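Local atomic coordinates of trichomaglin (PDB entry 1SGL), a protein that probably cleaves RNA, being an S-like ribonuclease of the ribonuclease T2 family. Residues I9-W14 with G44-Y49; Q13-S18 with S36-T41; F40-L45 with K122-F127; S56-G61 with G106-P111. All coordinates share one frame; numbering follows the deposited sequence.

Interactions 1, 2 and 3 are buried and share strand 40-47, whereas interaction 4 joins two loops farther out, its centre about 19 Å from the centre of the chain. Interactions 1 and 2 take up two successive parts of the same antiparallel pair, strands 7-14 and 40-47; backbone hydrogen bonds hold both, supplemented by an arginine with its sulfate in the first and an aromatic pair in the second. Interaction 3 sets helix 116-129 against strand 40-47 by apolar packing, without a hydrogen bond between its two segments. Interaction 4, partly buried, relies instead on a disulfide and one hydrogen bond, as suits segments with little regular structure.

Interaction 1: I9-W14 with G44-Y49; sequences ILALQW and GLRPEY. With SO4 (sulfate ion), chain D; SO4 (sulfate ion), chain C.
Ile-9 and Arg-46 face each other as a hydrogen-bonded antiparallel pair: Ile-9 N donates a hydrogen bond to Arg-46 O (2.8 Å) and Arg-46 N donates one to Ile-9 O (3.0 Å). Leu-10 and Leu-45 follow as a non-hydrogen-bonded pair, and Ala-11 N then binds Gly-44 O at 2.9 Å; the return bond from Gly-44 N to Ala-11 O is weak. The packing is closest around Ile-9. Its CG1 lies beside the backbone N (chi1 -59°), which carries CD1 out to two neighbours at once: CD1 rests 3.7 Å from Glu-48 CB and covers one face of the Arg-46 guanidinium near its rim. Beyond Ile-9 the contact becomes polar and partly exposed. The extended Arg-46 side chain runs alongside Ile-9, and its NH2 meets O4 of a sulfate at 3.2 Å, with the anion at the edge of the guanidinium and in its plane. Lys-167 and Ser-180 bind the same sulfate. Replacing Arg-46 by a leucine would probably leave the sulfate without one of its positive partners and Ile-9 CD1 without the flat group it rests on. On the other face of the sheet, covered by helix 116-129, Leu-10 touches Thr-123, while strand 176-184 pairs with the far edge of strand 7-14, through Leu-181 and Leu-179.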
loop_
_atom_site.group_PDB
_atom_site.type_symbol
_atom_site.label_atom_id
_atom_site.label_comp_id
_atom_site.label_asym_id
_atom_site.label_seq_id
_atom_site.Cartn_x
_atom_site.Cartn_y
_atom_site.Cartn_z
ATOM N N ILE A 9 -6.758 6.124 4.297
ATOM C CA ILE A 9 -6.125 4.849 4.532
ATOM C C ILE A 9 -5.011 4.688 3.509
ATOM O O ILE A 9 -5.229 4.884 2.303
ATOM C CB ILE A 9 -7.097 3.668 4.351
ATOM C CG1 ILE A 9 -8.274 3.796 5.318
ATOM C CG2 ILE A 9 -6.353 2.346 4.597
ATOM C CD1 ILE A 9 -9.307 2.709 5.155
ATOM N N LEU A 10 -3.817 4.360 3.995
ATOM C CA LEU A 10 -2.661 4.111 3.140
ATOM C C LEU A 10 -2.467 2.604 3.181
ATOM O O LEU A 10 -2.074 2.052 4.205
ATOM C CB LEU A 10 -1.404 4.804 3.674
ATOM C CG LEU A 10 -0.087 4.472 2.947
ATOM C CD1 LEU A 10 -0.170 4.864 1.480
ATOM C CD2 LEU A 10 1.067 5.204 3.626
ATOM N N ALA A 11 -2.759 1.945 2.068
ATOM C CA ALA A 11 -2.638 0.500 1.970
ATOM C C ALA A 11 -1.280 0.076 1.425
ATOM O O ALA A 11 -0.849 0.543 0.368
ATOM C CB ALA A 11 -3.746 -0.043 1.082
ATOM N N LEU A 12 -0.610 -0.805 2.157
ATOM C CA LEU A 12 0.696 -1.314 1.758
ATOM C C LEU A 12 0.599 -2.819 1.566
ATOM O O LEU A 12 -0.145 -3.492 2.275
ATOM C CB LEU A 12 1.747 -1.019 2.826
ATOM C CG LEU A 12 1.941 0.438 3.251
ATOM C CD1 LEU A 12 3.066 0.507 4.287
ATOM C CD2 LEU A 12 2.273 1.301 2.042
ATOM N N GLN A 13 1.356 -3.343 0.608
ATOM C CA GLN A 13 1.351 -4.769 0.327
ATOM C C GLN A 13 2.711 -5.381 0.584
ATOM O O GLN A 13 3.734 -4.759 0.308
ATOM C CB GLN A 13 0.962 -5.015 -1.132
ATOM C CG GLN A 13 -0.472 -4.642 -1.428
ATOM C CD GLN A 13 -0.938 -5.107 -2.782
ATOM O OE1 GLN A 13 -2.067 -4.821 -3.183
ATOM N NE2 GLN A 13 -0.078 -5.831 -3.502
ATOM N N TRP A 14 2.718 -6.600 1.111
ATOM C CA TRP A 14 3.963 -7.302 1.378
ATOM C C TRP A 14 4.398 -7.998 0.088
ATOM O O TRP A 14 3.736 -8.927 -0.387
ATOM C CB TRP A 14 3.780 -8.341 2.494
ATOM C CG TRP A 14 5.056 -9.068 2.815
ATOM C CD1 TRP A 14 5.330 -10.388 2.595
ATOM C CD2 TRP A 14 6.256 -8.496 3.360
ATOM N NE1 TRP A 14 6.630 -10.675 2.963
ATOM C CE2 TRP A 14 7.218 -9.533 3.435
ATOM C CE3 TRP A 14 6.607 -7.212 3.793
ATOM C CZ2 TRP A 14 8.507 -9.323 3.922
ATOM C CZ3 TRP A 14 7.896 -7.001 4.281
ATOM C CH2 TRP A 14 8.827 -8.054 4.340
ATOM N N GLY A 44 -1.886 1.949 -2.508
ATOM C CA GLY A 44 -2.645 3.167 -2.762
ATOM C C GLY A 44 -3.158 3.901 -1.530
ATOM O O GLY A 44 -3.168 3.362 -0.418
ATOM N N LEU A 45 -3.572 5.148 -1.739
ATOM C CA LEU A 45 -4.115 5.997 -0.688
ATOM C C LEU A 45 -5.587 6.233 -1.037
ATOM O O LEU A 45 -5.918 6.469 -2.200
ATOM C CB LEU A 45 -3.383 7.339 -0.664
ATOM C CG LEU A 45 -3.881 8.361 0.364
ATOM C CD1 LEU A 45 -3.339 8.001 1.743
ATOM C CD2 LEU A 45 -3.430 9.752 -0.028
ATOM N N ARG A 46 -6.473 6.175 -0.050
ATOM C CA ARG A 46 -7.886 6.384 -0.337
ATOM C C ARG A 46 -8.670 6.897 0.861
ATOM O O ARG A 46 -8.261 6.706 2.005
ATOM C CB ARG A 46 -8.522 5.080 -0.823
ATOM C CG ARG A 46 -8.692 4.024 0.258
ATOM C CD ARG A 46 -9.332 2.768 -0.299
ATOM N NE ARG A 46 -9.876 1.895 0.746
ATOM C CZ ARG A 46 -9.171 1.002 1.435
ATOM N NH1 ARG A 46 -7.873 0.841 1.205
ATOM N NH2 ARG A 46 -9.774 0.251 2.345
ATOM N N PRO A 47 -9.798 7.579 0.604
ATOM C CA PRO A 47 -10.645 8.113 1.679
ATOM C C PRO A 47 -11.344 6.926 2.328
ATOM O O PRO A 47 -11.745 5.995 1.632
ATOM C CB PRO A 47 -11.645 9.002 0.935
ATOM C CG PRO A 47 -10.919 9.364 -0.355
ATOM C CD PRO A 47 -10.248 8.065 -0.713
ATOM N N GLU A 48 -11.481 6.941 3.649
ATOM C CA GLU A 48 -12.156 5.845 4.335
ATOM C C GLU A 48 -13.655 6.130 4.443
ATOM O O GLU A 48 -14.077 7.013 5.187
ATOM C CB GLU A 48 -11.554 5.646 5.729
ATOM C CG GLU A 48 -12.278 4.610 6.580
ATOM C CD GLU A 48 -11.526 4.268 7.859
ATOM O OE1 GLU A 48 -11.062 5.194 8.552
ATOM O OE2 GLU A 48 -11.407 3.067 8.175
ATOM N N TYR A 49 -14.453 5.397 3.672
ATOM C CA TYR A 49 -15.905 5.559 3.689
ATOM C C TYR A 49 -16.503 4.390 4.464
ATOM O O TYR A 49 -16.119 3.236 4.250
ATOM C CB TYR A 49 -16.463 5.588 2.262
ATOM C CG TYR A 49 -16.016 6.781 1.441
ATOM C CD1 TYR A 49 -15.081 6.641 0.409
ATOM C CD2 TYR A 49 -16.539 8.053 1.688
ATOM C CE1 TYR A 49 -14.683 7.741 -0.358
ATOM C CE2 TYR A 49 -16.149 9.153 0.934
ATOM C CZ TYR A 49 -15.223 8.992 -0.088
ATOM O OH TYR A 49 -14.850 10.086 -0.840
HETATM S S SO4 D . -8.322 -2.544 4.317
HETATM O O1 SO4 D . -8.851 -3.442 3.271
HETATM O O2 SO4 D . -7.242 -1.705 3.755
HETATM O O3 SO4 D . -7.792 -3.369 5.422
HETATM O O4 SO4 D . -9.407 -1.674 4.816
HETATM S S SO4 C . -1.338 -5.226 -7.610
HETATM O O1 SO4 C . -1.635 -5.312 -6.168
HETATM O O2 SO4 C . -0.964 -6.562 -8.106
HETATM O O3 SO4 C . -0.219 -4.294 -7.836
HETATM O O4 SO4 C . -2.531 -4.745 -8.324
#

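Interaction 2: Q13-S18 with S36-T41; sequences QWAGTS and SPTQFT. With SO4 (sulfate ion), chain C.
Gln-13 and Thr-41 form a hydrogen-bonded antiparallel pair, with Gln-13 N to Thr-41 O at 2.8 Å and Thr-41 N to Gln-13 O at 2.9 Å. Next come Trp-14 and Phe-40, a non-hydrogen-bonded pair, in which Phe-40 CA makes a C-H...O contact with Gln-13 O. Where the first strand gives way to helix 15-18, Ala-15 N still reaches Gln-39 O at 3.1 Å, so one more backbone bond follows in the first turn of the helix, for which Trp-14 is the N-cap residue. The indole carries the side-chain contact. With CG anti to the backbone N (chi1 -179°), it swings across to the opposite segment and presents its edge to the face of Phe-40 in a T-shaped stack. Trp-14 CE3 stands 3.5 Å above the Phe-40 ring plane, over its centre, and the two planes meet at 65°. Farther along the indole, CZ2 lies 3.4 Å from Thr-38 CG2, and the backbone N of Gln-39 sits over one face. The indole N-H is taken up outside the two segments, by Pro-205 O. A leucine at Trp-14 would probably leave the Phe-40 face without its edge partner and Pro-205 O without its donor. On the other face of the sheet, Gln-13 sends its amide toward a sulfate, which NE2 binds only weakly. The chemistry is thus divided: main-chain bonds fix the strand register, and the buried aromatic pair, joined to the C-terminal region through Pro-205, packs where strand turns into helix.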
loop_
_atom_site.group_PDB
_atom_site.type_symbol
_atom_site.label_atom_id
_atom_site.label_comp_id
_atom_site.label_asym_id
_atom_site.label_seq_id
_atom_site.Cartn_x
_atom_site.Cartn_y
_atom_site.Cartn_z
ATOM N N GLN A 13 1.356 -3.343 0.608
ATOM C CA GLN A 13 1.351 -4.769 0.327
ATOM C C GLN A 13 2.711 -5.381 0.584
ATOM O O GLN A 13 3.734 -4.759 0.308
ATOM C CB GLN A 13 0.962 -5.015 -1.132
ATOM C CG GLN A 13 -0.472 -4.642 -1.428
ATOM C CD GLN A 13 -0.938 -5.107 -2.782
ATOM O OE1 GLN A 13 -2.067 -4.821 -3.183
ATOM N NE2 GLN A 13 -0.078 -5.831 -3.502
ATOM N N TRP A 14 2.718 -6.600 1.111
ATOM C CA TRP A 14 3.963 -7.302 1.378
ATOM C C TRP A 14 4.398 -7.998 0.088
ATOM O O TRP A 14 3.736 -8.927 -0.387
ATOM C CB TRP A 14 3.780 -8.341 2.494
ATOM C CG TRP A 14 5.056 -9.068 2.815
ATOM C CD1 TRP A 14 5.330 -10.388 2.595
ATOM C CD2 TRP A 14 6.256 -8.496 3.360
ATOM N NE1 TRP A 14 6.630 -10.675 2.963
ATOM C CE2 TRP A 14 7.218 -9.533 3.435
ATOM C CE3 TRP A 14 6.607 -7.212 3.793
ATOM C CZ2 TRP A 14 8.507 -9.323 3.922
ATOM C CZ3 TRP A 14 7.896 -7.001 4.281
ATOM C CH2 TRP A 14 8.827 -8.054 4.340
ATOM N N ALA A 15 5.515 -7.550 -0.468
ATOM C CA ALA A 15 6.015 -8.103 -1.724
ATOM C C ALA A 15 6.156 -9.626 -1.744
ATOM O O ALA A 15 5.813 -10.266 -2.730
ATOM C CB ALA A 15 7.341 -7.451 -2.079
ATOM N N GLY A 16 6.645 -10.205 -0.649
ATOM C CA GLY A 16 6.823 -11.646 -0.607
ATOM C C GLY A 16 5.553 -12.435 -0.862
ATOM O O GLY A 16 5.570 -13.474 -1.527
ATOM N N THR A 17 4.439 -11.942 -0.340
ATOM C CA THR A 17 3.166 -12.628 -0.503
ATOM C C THR A 17 2.520 -12.375 -1.865
ATOM O O THR A 17 1.861 -13.259 -2.422
ATOM C CB THR A 17 2.196 -12.225 0.629
ATOM O OG1 THR A 17 2.777 -12.594 1.887
ATOM C CG2 THR A 17 0.844 -12.913 0.470
ATOM N N SER A 18 2.704 -11.175 -2.402
ATOM C CA SER A 18 2.140 -10.839 -3.706
ATOM C C SER A 18 2.894 -11.572 -4.818
ATOM O O SER A 18 2.392 -11.721 -5.930
ATOM C CB SER A 18 2.235 -9.331 -3.960
ATOM O OG SER A 18 1.416 -8.592 -3.074
ATOM N N SER A 36 17.229 -7.320 -4.312
ATOM C CA SER A 36 16.843 -6.304 -3.344
ATOM C C SER A 36 16.029 -7.001 -2.261
ATOM O O SER A 36 15.417 -8.041 -2.510
ATOM C CB SER A 36 15.991 -5.223 -4.014
ATOM O OG SER A 36 15.481 -4.313 -3.052
ATOM N N PRO A 37 16.022 -6.445 -1.041
ATOM C CA PRO A 37 15.258 -7.065 0.045
ATOM C C PRO A 37 13.749 -6.951 -0.149
ATOM O O PRO A 37 13.253 -6.016 -0.774
ATOM C CB PRO A 37 15.745 -6.315 1.280
ATOM C CG PRO A 37 16.041 -4.949 0.736
ATOM C CD PRO A 37 16.767 -5.273 -0.553
ATOM N N THR A 38 13.029 -7.928 0.386
ATOM C CA THR A 38 11.581 -7.962 0.300
ATOM C C THR A 38 11.051 -6.919 1.272
ATOM O O THR A 38 11.509 -6.837 2.407
ATOM C CB THR A 38 11.061 -9.360 0.678
ATOM O OG1 THR A 38 11.566 -10.311 -0.264
ATOM C CG2 THR A 38 9.548 -9.401 0.666
ATOM N N GLN A 39 10.089 -6.122 0.825
ATOM C CA GLN A 39 9.538 -5.078 1.674
ATOM C C GLN A 39 8.074 -4.783 1.405
ATOM O O GLN A 39 7.471 -5.333 0.479
ATOM C CB GLN A 39 10.306 -3.779 1.464
ATOM C CG GLN A 39 11.790 -3.849 1.732
ATOM C CD GLN A 39 12.415 -2.471 1.720
ATOM O OE1 GLN A 39 12.243 -1.710 0.761
ATOM N NE2 GLN A 39 13.136 -2.135 2.787
ATOM N N PHE A 40 7.515 -3.905 2.234
ATOM C CA PHE A 40 6.144 -3.453 2.054
ATOM C C PHE A 40 6.236 -2.346 1.008
ATOM O O PHE A 40 7.097 -1.477 1.108
ATOM C CB PHE A 40 5.570 -2.837 3.336
ATOM C CG PHE A 40 4.953 -3.833 4.275
ATOM C CD1 PHE A 40 5.594 -4.184 5.460
ATOM C CD2 PHE A 40 3.739 -4.431 3.969
ATOM C CE1 PHE A 40 5.025 -5.125 6.331
ATOM C CE2 PHE A 40 3.164 -5.372 4.827
ATOM C CZ PHE A 40 3.804 -5.717 6.006
ATOM N N THR A 41 5.368 -2.391 0.005
ATOM C CA THR A 41 5.333 -1.357 -1.030
ATOM C C THR A 41 3.928 -0.750 -1.038
ATOM O O THR A 41 2.986 -1.308 -0.468
ATOM C CB THR A 41 5.655 -1.923 -2.441
ATOM O OG1 THR A 41 4.704 -2.941 -2.784
ATOM C CG2 THR A 41 7.075 -2.509 -2.467
HETATM S S SO4 C . -1.338 -5.226 -7.610
HETATM O O1 SO4 C . -1.635 -5.312 -6.168
HETATM O O2 SO4 C . -0.964 -6.562 -8.106
HETATM O O3 SO4 C . -0.219 -4.294 -7.836
HETATM O O4 SO4 C . -2.531 -4.745 -8.324
#

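Interaction 3: F40-L45 with K122-F127; sequences FTIHGL and KTLKLF. With SO4 (sulfate ion), chain B.
The ring of Phe-127 turns its edge to Phe-40 O, which lies in the ring plane 3.6 Å from CZ, while Ile-42 comes obliquely against the same ring. Outside the two segments, the ring of Tyr-78 also meets it. The other flat group, the imidazole of His-43, takes no part in the helix contact: a sulfate lies at its edge, in the ring plane, where NE2 holds O3 at 2.8 Å in an almost straight bond (172°).

Ile-42 makes the largest share of the strand's packing on the helix. Its CG1 approaches Phe-127 CD1 to 3.5 Å and its CD1 lies 3.9 Å from Leu-124 CD2, whereas CG2, anti to the backbone N, is left to meet Thr-123 CG2. Leu-45 continues the apolar surface, its CD1 lying 4.3 Å from Leu-126 CD1. Separately, Leu-45 CB comes to 3.4 Å from Thr-123 OG1 as the two side chains slide past each other in opposite directions, and that hydroxyl is satisfied within the helix by Tyr-119 O.

The strand can present an apolar side and His-43 in different directions because His-43 and Gly-44 both face Ala-11, a classic beta bulge. The extra residue lets Ile-42 and Leu-45 both point at helix 116-129, although they are three positions apart. Gln-101 and His-105 bind the same sulfate as His-43. The sequence around His-43 resembles the first conserved active-site segment of ribonuclease T2 enzymes, and an anion held between two histidines is consistent with the phosphate site of that family.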
loop_
_atom_site.group_PDB
_atom_site.type_symbol
_atom_site.label_atom_id
_atom_site.label_comp_id
_atom_site.label_asym_id
_atom_site.label_seq_id
_atom_site.Cartn_x
_atom_site.Cartn_y
_atom_site.Cartn_z
ATOM N N PHE A 40 7.515 -3.905 2.234
ATOM C CA PHE A 40 6.144 -3.453 2.054
ATOM C C PHE A 40 6.236 -2.346 1.008
ATOM O O PHE A 40 7.097 -1.477 1.108
ATOM C CB PHE A 40 5.570 -2.837 3.336
ATOM C CG PHE A 40 4.953 -3.833 4.275
ATOM C CD1 PHE A 40 5.594 -4.184 5.460
ATOM C CD2 PHE A 40 3.739 -4.431 3.969
ATOM C CE1 PHE A 40 5.025 -5.125 6.331
ATOM C CE2 PHE A 40 3.164 -5.372 4.827
ATOM C CZ PHE A 40 3.804 -5.717 6.006
ATOM N N THR A 41 5.368 -2.391 0.005
ATOM C CA THR A 41 5.333 -1.357 -1.030
ATOM C C THR A 41 3.928 -0.750 -1.038
ATOM O O THR A 41 2.986 -1.308 -0.468
ATOM C CB THR A 41 5.655 -1.923 -2.441
ATOM O OG1 THR A 41 4.704 -2.941 -2.784
ATOM C CG2 THR A 41 7.075 -2.509 -2.467
ATOM N N ILE A 42 3.795 0.394 -1.690
ATOM C CA ILE A 42 2.526 1.107 -1.755
ATOM C C ILE A 42 1.512 0.516 -2.720
ATOM O O ILE A 42 1.840 0.212 -3.864
ATOM C CB ILE A 42 2.761 2.573 -2.184
ATOM C CG1 ILE A 42 3.673 3.263 -1.171
ATOM C CG2 ILE A 42 1.427 3.303 -2.348
ATOM C CD1 ILE A 42 4.282 4.537 -1.694
ATOM N N HIS A 43 0.281 0.340 -2.256
ATOM C CA HIS A 43 -0.768 -0.127 -3.142
ATOM C C HIS A 43 -1.582 1.118 -3.506
ATOM O O HIS A 43 -1.914 1.327 -4.669
ATOM C CB HIS A 43 -1.690 -1.148 -2.480
ATOM C CG HIS A 43 -2.814 -1.574 -3.370
ATOM N ND1 HIS A 43 -2.630 -2.424 -4.441
ATOM C CD2 HIS A 43 -4.108 -1.177 -3.424
ATOM C CE1 HIS A 43 -3.759 -2.527 -5.121
ATOM N NE2 HIS A 43 -4.672 -1.780 -4.526
ATOM N N GLY A 44 -1.886 1.949 -2.508
ATOM C CA GLY A 44 -2.645 3.167 -2.762
ATOM C C GLY A 44 -3.158 3.901 -1.530
ATOM O O GLY A 44 -3.168 3.362 -0.418
ATOM N N LEU A 45 -3.572 5.148 -1.739
ATOM C CA LEU A 45 -4.115 5.997 -0.688
ATOM C C LEU A 45 -5.587 6.233 -1.037
ATOM O O LEU A 45 -5.918 6.469 -2.200
ATOM C CB LEU A 45 -3.383 7.339 -0.664
ATOM C CG LEU A 45 -3.881 8.361 0.364
ATOM C CD1 LEU A 45 -3.339 8.001 1.743
ATOM C CD2 LEU A 45 -3.430 9.752 -0.028
ATOM N N LYS A 122 1.823 13.452 -1.975
ATOM C CA LYS A 122 1.380 13.186 -0.609
ATOM C C LYS A 122 1.510 11.717 -0.232
ATOM O O LYS A 122 1.930 11.383 0.873
ATOM C CB LYS A 122 -0.076 13.603 -0.421
ATOM C CG LYS A 122 -0.341 14.165 0.957
ATOM C CD LYS A 122 0.340 15.524 1.078
ATOM C CE LYS A 122 0.525 15.942 2.522
ATOM N NZ LYS A 122 1.476 15.035 3.221
ATOM N N THR A 123 1.132 10.837 -1.147
ATOM C CA THR A 123 1.215 9.416 -0.871
ATOM C C THR A 123 2.662 8.990 -0.616
ATOM O O THR A 123 2.936 8.237 0.313
ATOM C CB THR A 123 0.615 8.600 -2.025
ATOM O OG1 THR A 123 -0.775 8.938 -2.172
ATOM C CG2 THR A 123 0.742 7.105 -1.740
ATOM N N LEU A 124 3.589 9.489 -1.430
ATOM C CA LEU A 124 5.001 9.151 -1.262
ATOM C C LEU A 124 5.585 9.754 0.019
ATOM O O LEU A 124 6.381 9.112 0.710
ATOM C CB LEU A 124 5.803 9.620 -2.479
ATOM C CG LEU A 124 5.585 8.761 -3.731
ATOM C CD1 LEU A 124 6.235 9.415 -4.940
ATOM C CD2 LEU A 124 6.173 7.372 -3.498
ATOM N N LYS A 125 5.189 10.982 0.341
ATOM C CA LYS A 125 5.682 11.632 1.550
ATOM C C LYS A 125 5.291 10.827 2.779
ATOM O O LYS A 125 6.112 10.603 3.665
ATOM C CB LYS A 125 5.115 13.049 1.683
ATOM C CG LYS A 125 5.715 14.062 0.721
ATOM C CD LYS A 125 5.005 15.425 0.808
ATOM C CE LYS A 125 5.171 16.080 2.178
ATOM N NZ LYS A 125 4.595 15.285 3.307
ATOM N N LEU A 126 4.031 10.400 2.833
ATOM C CA LEU A 126 3.554 9.625 3.970
ATOM C C LEU A 126 4.282 8.297 4.095
ATOM O O LEU A 126 4.612 7.875 5.195
ATOM C CB LEU A 126 2.047 9.374 3.860
ATOM C CG LEU A 126 1.164 10.606 4.067
ATOM C CD1 LEU A 126 -0.298 10.215 3.913
ATOM C CD2 LEU A 126 1.420 11.189 5.443
ATOM N N PHE A 127 4.530 7.640 2.967
ATOM C CA PHE A 127 5.225 6.362 2.977
ATOM C C PHE A 127 6.640 6.507 3.540
ATOM O O PHE A 127 7.075 5.686 4.346
ATOM C CB PHE A 127 5.305 5.789 1.561
ATOM C CG PHE A 127 6.062 4.491 1.465
ATOM C CD1 PHE A 127 5.467 3.293 1.845
ATOM C CD2 PHE A 127 7.369 4.467 0.981
ATOM C CE1 PHE A 127 6.157 2.086 1.741
ATOM C CE2 PHE A 127 8.071 3.267 0.874
ATOM C CZ PHE A 127 7.464 2.071 1.254
HETATM S S SO4 B . -8.478 -1.028 -4.859
HETATM O O1 SO4 B . -9.656 -1.909 -4.963
HETATM O O2 SO4 B . -8.744 0.216 -5.604
HETATM O O3 SO4 B . -7.311 -1.711 -5.439
HETATM O O4 SO4 B . -8.201 -0.713 -3.443
#

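Interaction 4: S56-G61 with G106-P111; sequences SCCTGG and GTCASP
Cys-58 and Cys-108 both set SG beside their own backbone N, anti to the carbonyl carbon (chi1 -72° and -62°), and the two sulfurs thereby meet in a disulfide of 2.0 Å. The torsion about the S-S bond is 93°, close to the relaxed right angle, so the bridge itself shows little sign of strain. Next to it Thr-107 holds OG1 between its backbone N and carbonyl carbon, the crowded position, from which the hydroxyl accepts the N-H of Cys-58 at 2.9 Å. The same oxygen is also hydrogen-bonded to Glu-103 O, one turn back in helix 97-106; two polar contacts therefore fix its rotation and join the incoming loop to the end of that helix. Gly-106, Thr-107 and Cys-108 belong to a sequence that resembles the second conserved active-site segment of ribonuclease T2 enzymes, and the disulfide ties its tail to the loop that follows strand 40-47. Cys-57, the next residue back, forms a separate disulfide with Cys-90, so this loop is crosslinked twice in succession. Thr-59 and Thr-107 cross at about a right angle, and their CG2 methyls are modelled 3.2 Å apart, shorter than usual van der Waals contact, so the exact spacing is doubtful. Thr-59 and Cys-58 lie at the exposed side, whereas Thr-107 and Cys-108 are buried, with Tyr-102 touching Thr-107 from the helix.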
loop_
_atom_site.group_PDB
_atom_site.type_symbol
_atom_site.label_atom_id
_atom_site.label_comp_id
_atom_site.label_asym_id
_atom_site.label_seq_id
_atom_site.Cartn_x
_atom_site.Cartn_y
_atom_site.Cartn_z
ATOM N N SER A 56 -16.295 5.983 -5.775
ATOM C CA SER A 56 -15.107 5.653 -6.547
ATOM C C SER A 56 -15.286 6.397 -7.858
ATOM O O SER A 56 -16.412 6.541 -8.330
ATOM C CB SER A 56 -15.042 4.152 -6.816
ATOM O OG SER A 56 -16.083 3.752 -7.690
ATOM N N CYS A 57 -14.194 6.873 -8.446
ATOM C CA CYS A 57 -14.278 7.605 -9.707
ATOM C C CYS A 57 -15.175 8.812 -9.469
ATOM O O CYS A 57 -16.356 8.791 -9.808
ATOM C CB CYS A 57 -14.886 6.711 -10.789
ATOM S SG CYS A 57 -14.018 5.127 -11.015
ATOM N N CYS A 58 -14.603 9.867 -8.899
ATOM C CA CYS A 58 -15.364 11.067 -8.571
ATOM C C CYS A 58 -15.278 12.252 -9.524
ATOM O O CYS A 58 -16.000 13.233 -9.344
ATOM C CB CYS A 58 -14.989 11.538 -7.160
ATOM S SG CYS A 58 -15.645 10.464 -5.844
ATOM N N THR A 59 -14.421 12.182 -10.535
ATOM C CA THR A 59 -14.301 13.312 -11.449
ATOM C C THR A 59 -14.381 12.945 -12.923
ATOM O O THR A 59 -14.550 13.821 -13.773
ATOM C CB THR A 59 -12.973 14.067 -11.232
ATOM O OG1 THR A 59 -13.028 15.337 -11.898
ATOM C CG2 THR A 59 -11.813 13.273 -11.812
ATOM N N GLY A 60 -14.260 11.659 -13.232
ATOM C CA GLY A 60 -14.295 11.256 -14.624
ATOM C C GLY A 60 -13.178 11.973 -15.364
ATOM O O GLY A 60 -13.276 12.232 -16.566
ATOM N N GLY A 61 -12.116 12.305 -14.631
ATOM C CA GLY A 61 -10.980 12.997 -15.217
ATOM C C GLY A 61 -9.904 12.028 -15.674
ATOM O O GLY A 61 -9.421 11.204 -14.890
ATOM N N GLY A 106 -8.164 8.836 -5.706
ATOM C CA GLY A 106 -7.616 10.173 -5.567
ATOM C C GLY A 106 -8.587 11.279 -5.929
ATOM O O GLY A 106 -8.569 12.351 -5.328
ATOM N N THR A 107 -9.433 11.026 -6.919
ATOM C CA THR A 107 -10.404 12.024 -7.356
ATOM C C THR A 107 -11.440 12.280 -6.262
ATOM O O THR A 107 -11.949 13.390 -6.126
ATOM C CB THR A 107 -11.119 11.568 -8.646
ATOM O OG1 THR A 107 -11.729 10.292 -8.429
ATOM C CG2 THR A 107 -10.123 11.444 -9.791
ATOM N N CYS A 108 -11.727 11.248 -5.476
ATOM C CA CYS A 108 -12.690 11.346 -4.387
ATOM C C CYS A 108 -12.089 11.964 -3.122
ATOM O O CYS A 108 -12.769 12.079 -2.097
ATOM C CB CYS A 108 -13.246 9.958 -4.059
ATOM S SG CYS A 108 -14.148 9.151 -5.426
ATOM N N ALA A 109 -10.818 12.355 -3.192
ATOM C CA ALA A 109 -10.135 12.949 -2.045
ATOM C C ALA A 109 -10.139 14.472 -2.103
ATOM O O ALA A 109 -9.665 15.141 -1.180
ATOM C CB ALA A 109 -8.698 12.433 -1.962
ATOM N N SER A 110 -10.659 15.023 -3.193
ATOM C CA SER A 110 -10.732 16.471 -3.334
ATOM C C SER A 110 -11.750 16.968 -2.314
ATOM O O SER A 110 -12.728 16.276 -2.027
ATOM C CB SER A 110 -11.190 16.846 -4.744
ATOM O OG SER A 110 -11.323 18.251 -4.867
ATOM N N PRO A 111 -11.551 18.179 -1.765
ATOM C CA PRO A 111 -10.470 19.141 -2.001
ATOM C C PRO A 111 -9.259 19.019 -1.069
ATOM O O PRO A 111 -8.381 19.879 -1.083
ATOM C CB PRO A 111 -11.175 20.470 -1.814
ATOM C CG PRO A 111 -12.031 20.164 -0.618
ATOM C CD PRO A 111 -12.625 18.805 -0.972
#